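Local atomic coordinates of integral membrane indolylacetylinositol arabinosyltransferase EmbC (Mycolicibacterium smegmatis, PDB entry 7BVE), a protein that probably transfers arabinose units during the polymerisation of cell-wall arabinan as a membrane-embedded arabinosyltransferase, and binds the drug ethambutol. Residues A275-D280 with G381-P386; E385-L390 with L422-T427; H502-R507 with T573-V578; S512-V517 with G625-S630. One frame throughout, in Å; residues are numbered along the deposited sequence.

Interaction 1: A275-D280 with G381-P386; sequences ANTADD and GLRPEP. With 95E (Ethambutol), chain G; PO4 (phosphate ion), chain F.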
loop_
_atom_site.group_PDB
_atom_site.type_symbol
_atom_site.label_atom_id
_atom_site.label_comp_id
_atom_site.label_asym_id
_atom_site.label_seq_id
_atom_site.Cartn_x
_atom_site.Cartn_y
_atom_site.Cartn_z
ATOM N N ALA A 275 -7.582 -22.707 13.209
ATOM C CA ALA A 275 -6.671 -21.595 13.367
ATOM C C ALA A 275 -7.255 -20.574 14.322
ATOM O O ALA A 275 -8.465 -20.349 14.354
ATOM C CB ALA A 275 -6.393 -20.942 12.026
ATOM N N ASN A 276 -6.383 -19.951 15.097
ATOM C CA ASN A 276 -6.756 -18.938 16.065
ATOM C C ASN A 276 -6.381 -17.568 15.525
ATOM O O ASN A 276 -5.576 -17.440 14.601
ATOM C CB ASN A 276 -6.052 -19.203 17.390
ATOM C CG ASN A 276 -6.470 -20.508 18.009
ATOM O OD1 ASN A 276 -7.649 -20.814 18.081
ATOM N ND2 ASN A 276 -5.499 -21.305 18.425
ATOM N N THR A 277 -6.971 -16.536 16.113
ATOM C CA THR A 277 -6.694 -15.178 15.675
ATOM C C THR A 277 -5.367 -14.699 16.253
ATOM O O THR A 277 -4.683 -15.411 16.990
ATOM C CB THR A 277 -7.837 -14.251 16.067
ATOM O OG1 THR A 277 -7.982 -14.237 17.490
ATOM C CG2 THR A 277 -9.122 -14.731 15.451
ATOM N N ALA A 278 -4.990 -13.469 15.910
ATOM C CA ALA A 278 -3.720 -12.935 16.383
ATOM C C ALA A 278 -3.771 -12.573 17.861
ATOM O O ALA A 278 -2.817 -12.834 18.598
ATOM C CB ALA A 278 -3.324 -11.718 15.554
ATOM N N ASP A 279 -4.875 -11.984 18.315
ATOM C CA ASP A 279 -4.961 -11.430 19.661
ATOM C C ASP A 279 -5.709 -12.393 20.577
ATOM O O ASP A 279 -6.860 -12.184 20.943
ATOM C CB ASP A 279 -5.634 -10.073 19.613
ATOM C CG ASP A 279 -4.831 -9.067 18.846
ATOM O OD1 ASP A 279 -3.592 -9.181 18.852
ATOM O OD2 ASP A 279 -5.427 -8.171 18.221
ATOM N N ASP A 280 -5.031 -13.452 20.964
ATOM C CA ASP A 280 -5.545 -14.345 21.989
ATOM C C ASP A 280 -4.643 -14.411 23.201
ATOM O O ASP A 280 -5.135 -14.424 24.331
ATOM C CB ASP A 280 -5.731 -15.751 21.428
ATOM C CG ASP A 280 -6.798 -15.816 20.377
ATOM O OD1 ASP A 280 -7.713 -14.971 20.403
ATOM O OD2 ASP A 280 -6.724 -16.720 19.524
ATOM N N GLY A 381 -11.589 -17.138 18.417
ATOM C CA GLY A 381 -10.698 -16.586 19.406
ATOM C C GLY A 381 -11.415 -15.905 20.538
ATOM O O GLY A 381 -12.598 -16.142 20.779
ATOM N N LEU A 382 -10.677 -15.046 21.231
ATOM C CA LEU A 382 -11.154 -14.355 22.419
ATOM C C LEU A 382 -11.504 -12.899 22.159
ATOM O O LEU A 382 -11.816 -12.175 23.104
ATOM C CB LEU A 382 -10.099 -14.444 23.522
ATOM C CG LEU A 382 -9.775 -15.854 23.991
ATOM C CD1 LEU A 382 -8.679 -15.826 25.015
ATOM C CD2 LEU A 382 -11.004 -16.482 24.558
ATOM N N ARG A 383 -11.485 -12.465 20.902
ATOM C CA ARG A 383 -11.761 -11.083 20.542
ATOM C C ARG A 383 -13.240 -10.745 20.764
ATOM O O ARG A 383 -14.060 -11.641 20.966
ATOM C CB ARG A 383 -11.333 -10.864 19.089
ATOM C CG ARG A 383 -9.833 -10.757 18.967
ATOM C CD ARG A 383 -9.373 -10.304 17.611
ATOM N NE ARG A 383 -9.864 -8.960 17.286
ATOM C CZ ARG A 383 -9.299 -7.843 17.717
ATOM N NH1 ARG A 383 -8.235 -7.891 18.504
ATOM N NH2 ARG A 383 -9.807 -6.673 17.380
ATOM N N PRO A 384 -13.616 -9.462 20.778
ATOM C CA PRO A 384 -15.028 -9.128 20.977
ATOM C C PRO A 384 -15.918 -9.312 19.758
ATOM O O PRO A 384 -17.103 -8.994 19.846
ATOM C CB PRO A 384 -14.973 -7.648 21.379
ATOM C CG PRO A 384 -13.769 -7.142 20.776
ATOM C CD PRO A 384 -12.785 -8.238 20.869
ATOM N N GLU A 385 -15.410 -9.829 18.647
ATOM C CA GLU A 385 -16.131 -9.956 17.383
ATOM C C GLU A 385 -17.370 -10.869 17.432
ATOM O O GLU A 385 -18.406 -10.474 16.876
ATOM C CB GLU A 385 -15.154 -10.424 16.300
ATOM C CG GLU A 385 -13.908 -9.585 16.175
ATOM C CD GLU A 385 -14.183 -8.232 15.610
ATOM O OE1 GLU A 385 -15.089 -8.138 14.768
ATOM O OE2 GLU A 385 -13.503 -7.265 16.003
ATOM N N PRO A 386 -17.354 -12.067 18.065
ATOM C CA PRO A 386 -18.626 -12.801 18.193
ATOM C C PRO A 386 -19.656 -12.139 19.088
ATOM O O PRO A 386 -20.861 -12.287 18.840
ATOM C CB PRO A 386 -18.188 -14.150 18.765
ATOM C CG PRO A 386 -16.911 -13.925 19.373
ATOM C CD PRO A 386 -16.246 -12.934 18.526
HETATM C C2 95E G . -6.001 -3.734 22.747
HETATM O O12 95E G . -2.754 -7.002 15.637
HETATM C C11 95E G . -3.479 -6.465 16.407
HETATM C C10 95E G . -2.930 -5.542 17.494
HETATM C C13 95E G . -1.423 -5.713 17.655
HETATM C C14 95E G . -0.651 -4.476 17.210
HETATM N N9 95E G . -3.569 -5.838 18.758
HETATM C C8 95E G . -4.693 -4.943 18.907
HETATM C C7 95E G . -4.805 -4.490 20.355
HETATM N N6 95E G . -5.532 -5.471 21.125
HETATM C C3 95E G . -6.596 -4.773 21.807
HETATM O O1 95E G . -6.065 -2.590 22.455
HETATM C C4 95E G . -7.412 -5.782 22.594
HETATM C C5 95E G . -7.443 -7.119 21.863
HETATM P P PO4 F . -8.231 -3.038 18.387
HETATM O O1 PO4 F . -9.372 -3.873 18.911
HETATM O O2 PO4 F . -7.309 -3.901 17.567
HETATM O O3 PO4 F . -8.784 -1.924 17.535
HETATM O O4 PO4 F . -7.460 -2.441 19.536
#

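Interaction 2: E385-L390 with L422-T427; sequences EPIIAL and LFSGPT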
loop_
_atom_site.group_PDB
_atom_site.type_symbol
_atom_site.label_atom_id
_atom_site.label_comp_id
_atom_site.label_asym_id
_atom_site.label_seq_id
_atom_site.Cartn_x
_atom_site.Cartn_y
_atom_site.Cartn_z
ATOM N N GLU A 385 -15.410 -9.829 18.647
ATOM C CA GLU A 385 -16.131 -9.956 17.383
ATOM C C GLU A 385 -17.370 -10.869 17.432
ATOM O O GLU A 385 -18.406 -10.474 16.876
ATOM C CB GLU A 385 -15.154 -10.424 16.300
ATOM C CG GLU A 385 -13.908 -9.585 16.175
ATOM C CD GLU A 385 -14.183 -8.232 15.610
ATOM O OE1 GLU A 385 -15.089 -8.138 14.768
ATOM O OE2 GLU A 385 -13.503 -7.265 16.003
ATOM N N PRO A 386 -17.354 -12.067 18.065
ATOM C CA PRO A 386 -18.626 -12.801 18.193
ATOM C C PRO A 386 -19.656 -12.139 19.088
ATOM O O PRO A 386 -20.861 -12.287 18.840
ATOM C CB PRO A 386 -18.188 -14.150 18.765
ATOM C CG PRO A 386 -16.911 -13.925 19.373
ATOM C CD PRO A 386 -16.246 -12.934 18.526
ATOM N N ILE A 387 -19.212 -11.417 20.120
ATOM C CA ILE A 387 -20.126 -10.691 20.999
ATOM C C ILE A 387 -20.854 -9.610 20.217
ATOM O O ILE A 387 -22.073 -9.451 20.324
ATOM C CB ILE A 387 -19.366 -10.092 22.199
ATOM C CG1 ILE A 387 -18.785 -11.170 23.109
ATOM C CG2 ILE A 387 -20.258 -9.203 23.023
ATOM C CD1 ILE A 387 -17.331 -11.482 22.867
ATOM N N ILE A 388 -20.119 -8.894 19.369
ATOM C CA ILE A 388 -20.701 -7.810 18.588
ATOM C C ILE A 388 -21.617 -8.358 17.498
ATOM O O ILE A 388 -22.683 -7.791 17.235
ATOM C CB ILE A 388 -19.576 -6.926 18.027
ATOM C CG1 ILE A 388 -18.792 -6.307 19.175
ATOM C CG2 ILE A 388 -20.127 -5.805 17.199
ATOM C CD1 ILE A 388 -17.501 -5.687 18.756
ATOM N N ALA A 389 -21.251 -9.492 16.888
ATOM C CA ALA A 389 -22.106 -10.106 15.870
ATOM C C ALA A 389 -23.436 -10.583 16.453
ATOM O O ALA A 389 -24.518 -10.277 15.918
ATOM C CB ALA A 389 -21.365 -11.267 15.213
ATOM N N LEU A 390 -23.376 -11.308 17.572
ATOM C CA LEU A 390 -24.597 -11.767 18.220
ATOM C C LEU A 390 -25.408 -10.606 18.788
ATOM O O LEU A 390 -26.641 -10.662 18.795
ATOM C CB LEU A 390 -24.242 -12.783 19.302
ATOM C CG LEU A 390 -25.370 -13.497 20.034
ATOM C CD1 LEU A 390 -26.222 -14.264 19.062
ATOM C CD2 LEU A 390 -24.791 -14.427 21.063
ATOM N N LEU A 422 -21.972 -1.859 22.317
ATOM C CA LEU A 422 -21.210 -0.710 21.848
ATOM C C LEU A 422 -19.888 -0.578 22.590
ATOM O O LEU A 422 -18.920 -0.047 22.038
ATOM C CB LEU A 422 -22.046 0.557 22.009
ATOM C CG LEU A 422 -21.531 1.888 21.471
ATOM C CD1 LEU A 422 -21.448 1.845 19.970
ATOM C CD2 LEU A 422 -22.434 3.009 21.924
ATOM N N PHE A 423 -19.818 -1.064 23.828
ATOM C CA PHE A 423 -18.634 -0.932 24.664
ATOM C C PHE A 423 -17.914 -2.253 24.879
ATOM O O PHE A 423 -17.254 -2.437 25.902
ATOM C CB PHE A 423 -19.003 -0.312 26.008
ATOM C CG PHE A 423 -19.437 1.107 25.906
ATOM C CD1 PHE A 423 -18.505 2.115 25.756
ATOM C CD2 PHE A 423 -20.776 1.439 25.955
ATOM C CE1 PHE A 423 -18.898 3.423 25.653
ATOM C CE2 PHE A 423 -21.178 2.748 25.854
ATOM C CZ PHE A 423 -20.237 3.740 25.704
ATOM N N SER A 424 -18.038 -3.186 23.944
ATOM C CA SER A 424 -17.230 -4.394 23.987
ATOM C C SER A 424 -15.825 -4.127 23.483
ATOM O O SER A 424 -14.848 -4.556 24.101
ATOM C CB SER A 424 -17.879 -5.494 23.150
ATOM O OG SER A 424 -19.134 -5.862 23.680
ATOM N N GLY A 425 -15.717 -3.425 22.367
ATOM C CA GLY A 425 -14.455 -2.992 21.834
ATOM C C GLY A 425 -14.689 -1.775 20.975
ATOM O O GLY A 425 -15.832 -1.352 20.780
ATOM N N PRO A 426 -13.619 -1.183 20.439
ATOM C CA PRO A 426 -13.790 -0.005 19.573
ATOM C C PRO A 426 -14.451 -0.317 18.247
ATOM O O PRO A 426 -14.953 0.603 17.591
ATOM C CB PRO A 426 -12.355 0.492 19.375
ATOM C CG PRO A 426 -11.597 -0.075 20.509
ATOM C CD PRO A 426 -12.209 -1.408 20.776
ATOM N N THR A 427 -14.478 -1.581 17.836
ATOM C CA THR A 427 -15.184 -2.020 16.644
ATOM C C THR A 427 -16.675 -2.187 16.873
ATOM O O THR A 427 -17.402 -2.479 15.921
ATOM C CB THR A 427 -14.596 -3.340 16.150
ATOM O OG1 THR A 427 -14.831 -4.361 17.124
ATOM C CG2 THR A 427 -13.114 -3.198 15.975
#

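Interaction 3: H502-R507 with T573-V578; sequences HIRYSR and THHFGV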
loop_
_atom_site.group_PDB
_atom_site.type_symbol
_atom_site.label_atom_id
_atom_site.label_comp_id
_atom_site.label_asym_id
_atom_site.label_seq_id
_atom_site.Cartn_x
_atom_site.Cartn_y
_atom_site.Cartn_z
ATOM N N HIS A 502 -9.044 3.420 3.522
ATOM C CA HIS A 502 -8.524 2.607 2.430
ATOM C C HIS A 502 -7.420 1.654 2.868
ATOM O O HIS A 502 -7.090 0.735 2.120
ATOM C CB HIS A 502 -8.000 3.499 1.307
ATOM C CG HIS A 502 -6.800 4.308 1.684
ATOM N ND1 HIS A 502 -6.892 5.531 2.310
ATOM C CD2 HIS A 502 -5.480 4.062 1.533
ATOM C CE1 HIS A 502 -5.679 6.006 2.523
ATOM N NE2 HIS A 502 -4.804 5.133 2.064
ATOM N N ILE A 503 -6.844 1.847 4.057
ATOM C CA ILE A 503 -5.739 1.013 4.521
ATOM C C ILE A 503 -6.220 -0.383 4.889
ATOM O O ILE A 503 -5.503 -1.367 4.678
ATOM C CB ILE A 503 -5.026 1.736 5.679
ATOM C CG1 ILE A 503 -4.351 2.989 5.139
ATOM C CG2 ILE A 503 -3.991 0.876 6.361
ATOM C CD1 ILE A 503 -3.774 3.877 6.187
ATOM N N ARG A 504 -7.453 -0.505 5.385
ATOM C CA ARG A 504 -8.032 -1.819 5.657
ATOM C C ARG A 504 -8.191 -2.636 4.378
ATOM O O ARG A 504 -7.869 -3.831 4.343
ATOM C CB ARG A 504 -9.371 -1.643 6.368
ATOM C CG ARG A 504 -10.078 -2.929 6.677
ATOM C CD ARG A 504 -11.379 -2.729 7.427
ATOM N NE ARG A 504 -11.213 -2.373 8.830
ATOM C CZ ARG A 504 -11.635 -1.246 9.376
ATOM N NH1 ARG A 504 -12.261 -0.344 8.640
ATOM N NH2 ARG A 504 -11.440 -1.019 10.661
ATOM N N TYR A 505 -8.609 -1.989 3.298
ATOM C CA TYR A 505 -8.770 -2.672 2.022
ATOM C C TYR A 505 -7.450 -2.826 1.286
ATOM O O TYR A 505 -7.342 -3.667 0.396
ATOM C CB TYR A 505 -9.778 -1.915 1.172
ATOM C CG TYR A 505 -11.146 -1.932 1.791
ATOM C CD1 TYR A 505 -11.994 -3.013 1.611
ATOM C CD2 TYR A 505 -11.574 -0.890 2.595
ATOM C CE1 TYR A 505 -13.236 -3.039 2.191
ATOM C CE2 TYR A 505 -12.804 -0.911 3.180
ATOM C CZ TYR A 505 -13.632 -1.983 2.977
ATOM O OH TYR A 505 -14.870 -1.989 3.569
ATOM N N SER A 506 -6.445 -2.027 1.629
ATOM C CA SER A 506 -5.112 -2.262 1.099
ATOM C C SER A 506 -4.467 -3.461 1.772
ATOM O O SER A 506 -3.698 -4.192 1.144
ATOM C CB SER A 506 -4.249 -1.018 1.280
ATOM O OG SER A 506 -4.774 0.071 0.544
ATOM N N ARG A 507 -4.761 -3.674 3.056
ATOM C CA ARG A 507 -4.259 -4.851 3.755
ATOM C C ARG A 507 -5.012 -6.109 3.369
ATOM O O ARG A 507 -4.457 -7.204 3.474
ATOM C CB ARG A 507 -4.343 -4.659 5.267
ATOM C CG ARG A 507 -3.398 -3.624 5.800
ATOM C CD ARG A 507 -3.524 -3.446 7.297
ATOM N NE ARG A 507 -2.706 -2.327 7.749
ATOM C CZ ARG A 507 -2.671 -1.874 8.996
ATOM N NH1 ARG A 507 -3.405 -2.450 9.932
ATOM N NH2 ARG A 507 -1.900 -0.846 9.309
ATOM N N THR A 573 -7.887 -6.206 9.423
ATOM C CA THR A 573 -8.712 -7.048 8.573
ATOM C C THR A 573 -9.634 -7.948 9.386
ATOM O O THR A 573 -10.731 -8.278 8.929
ATOM C CB THR A 573 -7.803 -7.858 7.641
ATOM O OG1 THR A 573 -6.929 -6.965 6.957
ATOM C CG2 THR A 573 -8.586 -8.587 6.592
ATOM N N HIS A 574 -9.261 -8.287 10.616
ATOM C CA HIS A 574 -10.139 -9.084 11.469
ATOM C C HIS A 574 -11.272 -8.294 12.097
ATOM O O HIS A 574 -11.989 -8.851 12.929
ATOM C CB HIS A 574 -9.346 -9.789 12.569
ATOM C CG HIS A 574 -8.445 -8.889 13.343
ATOM N ND1 HIS A 574 -7.124 -8.690 12.992
ATOM C CD2 HIS A 574 -8.655 -8.121 14.435
ATOM C CE1 HIS A 574 -6.567 -7.852 13.849
ATOM N NE2 HIS A 574 -7.475 -7.491 14.724
ATOM N N HIS A 575 -11.462 -7.034 11.726
ATOM C CA HIS A 575 -12.637 -6.294 12.145
ATOM C C HIS A 575 -13.838 -6.566 11.260
ATOM O O HIS A 575 -14.919 -6.047 11.547
ATOM C CB HIS A 575 -12.353 -4.799 12.148
ATOM C CG HIS A 575 -11.338 -4.380 13.159
ATOM N ND1 HIS A 575 -10.824 -3.106 13.210
ATOM C CD2 HIS A 575 -10.731 -5.068 14.152
ATOM C CE1 HIS A 575 -9.946 -3.026 14.191
ATOM N NE2 HIS A 575 -9.872 -4.203 14.780
ATOM N N PHE A 576 -13.678 -7.342 10.188
ATOM C CA PHE A 576 -14.813 -7.740 9.370
ATOM C C PHE A 576 -15.620 -8.864 9.992
ATOM O O PHE A 576 -16.643 -9.250 9.425
ATOM C CB PHE A 576 -14.365 -8.179 7.978
ATOM C CG PHE A 576 -13.925 -7.060 7.087
ATOM C CD1 PHE A 576 -14.852 -6.197 6.533
ATOM C CD2 PHE A 576 -12.596 -6.912 6.735
ATOM C CE1 PHE A 576 -14.455 -5.184 5.696
ATOM C CE2 PHE A 576 -12.197 -5.904 5.892
ATOM C CZ PHE A 576 -13.127 -5.045 5.371
ATOM N N GLY A 577 -15.199 -9.395 11.137
ATOM C CA GLY A 577 -15.912 -10.469 11.796
ATOM C C GLY A 577 -17.227 -10.070 12.425
ATOM O O GLY A 577 -17.960 -10.952 12.878
ATOM N N VAL A 578 -17.542 -8.771 12.473
ATOM C CA VAL A 578 -18.836 -8.301 12.962
ATOM C C VAL A 578 -19.966 -8.548 11.982
ATOM O O VAL A 578 -21.133 -8.388 12.351
ATOM C CB VAL A 578 -18.807 -6.791 13.267
ATOM C CG1 VAL A 578 -17.833 -6.495 14.355
ATOM C CG2 VAL A 578 -18.427 -6.016 12.035
#

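Interaction 4: S512-V517 with G625-S630; sequences SPDGSV and GWWYVS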
loop_
_atom_site.group_PDB
_atom_site.type_symbol
_atom_site.label_atom_id
_atom_site.label_comp_id
_atom_site.label_asym_id
_atom_site.label_seq_id
_atom_site.Cartn_x
_atom_site.Cartn_y
_atom_site.Cartn_z
ATOM N N SER A 512 -0.201 -12.195 2.517
ATOM C CA SER A 512 0.142 -12.283 3.928
ATOM C C SER A 512 -1.010 -12.996 4.630
ATOM O O SER A 512 -1.997 -13.328 3.970
ATOM C CB SER A 512 0.392 -10.879 4.487
ATOM O OG SER A 512 -0.793 -10.114 4.498
ATOM N N PRO A 513 -0.928 -13.296 5.932
ATOM C CA PRO A 513 -2.126 -13.779 6.635
ATOM C C PRO A 513 -3.256 -12.767 6.758
ATOM O O PRO A 513 -4.387 -13.178 7.033
ATOM C CB PRO A 513 -1.582 -14.177 8.007
ATOM C CG PRO A 513 -0.217 -14.564 7.741
ATOM C CD PRO A 513 0.288 -13.656 6.683
ATOM N N ASP A 514 -3.005 -11.471 6.581
ATOM C CA ASP A 514 -4.102 -10.511 6.539
ATOM C C ASP A 514 -4.897 -10.603 5.250
ATOM O O ASP A 514 -6.105 -10.359 5.252
ATOM C CB ASP A 514 -3.580 -9.088 6.697
ATOM C CG ASP A 514 -3.188 -8.767 8.112
ATOM O OD1 ASP A 514 -3.794 -9.343 9.033
ATOM O OD2 ASP A 514 -2.283 -7.931 8.309
ATOM N N GLY A 515 -4.248 -10.946 4.150
ATOM C CA GLY A 515 -4.911 -10.988 2.869
ATOM C C GLY A 515 -4.955 -12.371 2.274
ATOM O O GLY A 515 -4.652 -12.543 1.095
ATOM N N SER A 516 -5.301 -13.373 3.074
ATOM C CA SER A 516 -5.281 -14.753 2.613
ATOM C C SER A 516 -6.552 -15.065 1.829
ATOM O O SER A 516 -7.351 -14.180 1.523
ATOM C CB SER A 516 -5.074 -15.689 3.795
ATOM O OG SER A 516 -6.148 -15.600 4.704
ATOM N N VAL A 517 -6.733 -16.339 1.473
ATOM C CA VAL A 517 -7.822 -16.749 0.589
ATOM C C VAL A 517 -9.172 -16.600 1.283
ATOM O O VAL A 517 -10.132 -16.078 0.699
ATOM C CB VAL A 517 -7.589 -18.197 0.113
ATOM C CG1 VAL A 517 -8.757 -18.699 -0.683
ATOM C CG2 VAL A 517 -6.341 -18.299 -0.717
ATOM N N GLY A 625 -2.328 -18.577 3.911
ATOM C CA GLY A 625 -1.565 -18.259 5.103
ATOM C C GLY A 625 -2.452 -18.031 6.313
ATOM O O GLY A 625 -3.487 -17.377 6.223
ATOM N N TRP A 626 -2.025 -18.580 7.440
ATOM C CA TRP A 626 -2.668 -18.400 8.730
ATOM C C TRP A 626 -1.647 -17.782 9.683
ATOM O O TRP A 626 -0.524 -17.472 9.298
ATOM C CB TRP A 626 -3.217 -19.733 9.234
ATOM C CG TRP A 626 -4.246 -20.328 8.332
ATOM C CD1 TRP A 626 -4.044 -21.272 7.381
ATOM C CD2 TRP A 626 -5.639 -20.016 8.293
ATOM N NE1 TRP A 626 -5.217 -21.569 6.747
ATOM C CE2 TRP A 626 -6.215 -20.807 7.288
ATOM C CE3 TRP A 626 -6.454 -19.133 9.002
ATOM C CZ2 TRP A 626 -7.567 -20.754 6.985
ATOM C CZ3 TRP A 626 -7.791 -19.087 8.705
ATOM C CH2 TRP A 626 -8.338 -19.888 7.705
ATOM N N TRP A 627 -2.029 -17.621 10.938
ATOM C CA TRP A 627 -1.225 -16.889 11.907
ATOM C C TRP A 627 -0.163 -17.802 12.519
ATOM O O TRP A 627 0.168 -18.839 11.944
ATOM C CB TRP A 627 -2.129 -16.220 12.939
ATOM C CG TRP A 627 -2.826 -15.064 12.349
ATOM C CD1 TRP A 627 -4.119 -15.012 11.938
ATOM C CD2 TRP A 627 -2.251 -13.804 12.030
ATOM N NE1 TRP A 627 -4.392 -13.778 11.412
ATOM C CE2 TRP A 627 -3.257 -13.018 11.453
ATOM C CE3 TRP A 627 -0.979 -13.253 12.192
ATOM C CZ2 TRP A 627 -3.037 -11.719 11.039
ATOM C CZ3 TRP A 627 -0.762 -11.968 11.781
ATOM C CH2 TRP A 627 -1.785 -11.210 11.210
ATOM N N TYR A 628 0.385 -17.395 13.669
ATOM C CA TYR A 628 1.684 -17.797 14.207
ATOM C C TYR A 628 2.013 -19.297 14.184
ATOM O O TYR A 628 2.893 -19.719 13.429
ATOM C CB TYR A 628 1.762 -17.204 15.625
ATOM C CG TYR A 628 2.855 -17.722 16.507
ATOM C CD1 TYR A 628 4.185 -17.572 16.159
ATOM C CD2 TYR A 628 2.557 -18.296 17.732
ATOM C CE1 TYR A 628 5.183 -18.049 16.970
ATOM C CE2 TYR A 628 3.550 -18.761 18.556
ATOM C CZ TYR A 628 4.861 -18.639 18.166
ATOM O OH TYR A 628 5.872 -19.107 18.969
ATOM N N VAL A 629 1.300 -20.137 14.931
ATOM C CA VAL A 629 1.539 -21.576 14.880
ATOM C C VAL A 629 0.409 -22.336 14.224
ATOM O O VAL A 629 0.430 -23.568 14.217
ATOM C CB VAL A 629 1.837 -22.176 16.268
ATOM C CG1 VAL A 629 3.206 -21.781 16.716
ATOM C CG2 VAL A 629 0.802 -21.743 17.265
ATOM N N SER A 630 -0.565 -21.648 13.656
ATOM C CA SER A 630 -1.585 -22.298 12.859
ATOM C C SER A 630 -1.099 -22.614 11.458
ATOM O O SER A 630 -1.827 -23.242 10.691
ATOM C CB SER A 630 -2.816 -21.411 12.789
ATOM O OG SER A 630 -3.342 -21.205 14.083
#

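Interaction 1: A275-D280 with G381-P386
Asp279 and Arg383 meet in a salt bridge, 2.8 Å from Asp279 OD2 to Arg383 NH1, with the carboxylate and guanidinium planes turned 52° from each other. A bend at chi3 (62°) swings the guanidinium of Arg383 round to the acid. The same carboxylate oxygen, Asp279 OD2, lies 3.0 Å from N9 of ethambutol, while Arg383 NH2 donates over 3.2 Å to O1 of a bound phosphate, which sits at the guanidinium edge. A long pairing of Arg383 with Glu385 extends the network of charges. This is the drug pocket of a GT-C family membrane glycosyltransferase: the loop between helices 258-272 and 281-293 faces the turn leading into helix 385-405, and each supplies one residue of the ethambutol pocket, Asp279 and Arg383. Trp965 touches Asp279, and His574 packs on Arg383. Further along, Asp280 OD1 receives the backbone N-H of Leu382 at 3.1 Å in a nearly straight bond (166°), met from above the carboxylate plane. That oxygen also stands 3.5 Å from Gly381 CA. Outermost, Leu382 CD1 rests 3.9 Å from the carbonyl oxygen of Asp280, and Thr277 OG1 lies 4.2 Å from Arg383 CD.

Interaction 2: E385-L390 with L422-T427
Thr427 OG1 donates a weak hydrogen bond to Glu385 OE2, 3.4 Å away. The acid stands in the first turn of helix 385-405, and the threonine belongs to the loop that follows helix 409-422, so the contact joins the start of one helix to the segment just beyond the end of the next in the GT-C family region. The side chains of Glu385 and Thr427 cross at about a right angle. Glu385 begins by pointing away from the loop; a bend at chi2 (-70°) brings its carboxylate back to the hydroxyl. Val578 packs against the same glutamate side chain. A bound phosphate lies about 5 Å from the side chain of Thr427, which places this polar end of the contact beside the anion site. One turn further along, the helix offers aliphatic side chains, which meet the loop's hydroxyl-bearing residues. Ile388, which has the largest area buried by the contact, extends CD1 across the threonine, also at about a right angle, while its CG1 approaches Ser424 CB at 4.2 Å. Trp312 makes a weak hydrogen bond to Ser424 OG, and Met337 of helix 332-349 packs on Ile387. The CG2 branch of Ile387 reaches the serine hydroxyl, with 3.6 Å between Ile387 CG2 and Ser424 OG.

Interaction 3: H502-R507 with T573-V578
Arg504 leaves helix 502-508 with CG opposite its own backbone N (chi1 179°) and then turns at chi3 (-74°), which carries its CG and CD obliquely past the CE2 and CZ end of Phe576 and takes the guanidinium on to His575. The hydrogen bond there is weak: Arg504 NH2 reaches His575 ND1 at 3.4 Å, at the edges of both groups, whose planes stand 49° apart. Stronger partners hold the arginine elsewhere, namely a salt bridge to Glu501 and hydrogen bonds to Thr568 and to the backbone carbonyl of Trp572. Its methylene CD lies 3.6 Å from CZ of Phe576. The same phenyl group turns an edge toward the face of Tyr505 in an offset edge-to-face pair, with ring centroids 5.7 Å apart. At the other end of the contact, Arg507 CB packs 3.9 Å from Thr573 OG1, and the Arg507 cation meets Trp572. The contact joins the loop before helix 582-592 to a short helix whose Ser506 packs on Ser506 of the second subunit. Because the side chain of His575 also lies about 4 Å from a bound phosphate, Arg504 may be a second-shell neighbour that helps orient the imidazole, its charge partly offset by Glu501.

Interaction 4: S512-V517 with G625-S630
Pro513 and Trp627 form a CH-pi contact: CB of Pro513 sits 4.0 Å from the centroid of the six-membered ring of Trp627, only 10° off the ring normal and so squarely over one face. With CG of the indole set beside the backbone N (chi1 -73°), the flat ring is carried alongside the loop 512-517 and lies beneath the proline. Polar atoms meet carbon in the contacts that follow. Asp514 OD1 approaches the rim of the same indole near its plane, 3.2 Å from Trp627 CZ2, with the carboxylate turned 64° from the ring; such an edge approach would suit the slightly positive ring hydrogens. Asp514 OD1 has in addition a long, weak ion pair with Arg519. The remaining contacts use the backbone of the second loop. Pro513 CG lies 3.3 Å from the carbonyl oxygen of Trp626, and Ser516 CB lies 3.4 Å from that of Gly625. The closest CA atoms of the two segments are those of Gly625 and Pro513, 4.8 Å apart. Ser516 stands at the N-cap position of helix 517-539, although its hydroxyl makes no capping bond. The arrangement is loop-on-loop packing in a multi-helix membrane domain, between the segment leading into helix 517-539 and the loop joining helices 602-619 and 647-668, with Trp627 about 6 Å from bound ethambutol, bordering the drug pocket.

All four contacts fall in the GT-C family region and illustrate how loops and helix starts gather around a ligand site in a membrane enzyme. Interactions 1 and 2 share Glu385 and Pro386 at the start of helix 385-405, with centres 12 Å apart. Interaction 3 comes later in the chain and lies about 15 Å from each of them, centre to centre, touching both through the loop 573-578. The segments of interactions 3 and 4 alternate along the chain, and their centres are 14 Å apart. Interaction 4 stays clear of interaction 2, about 11 Å away at the nearest atoms. Interactions 1 and 3 thus each touch all the others, and interaction 1 holds the ethambutol and phosphate contacts.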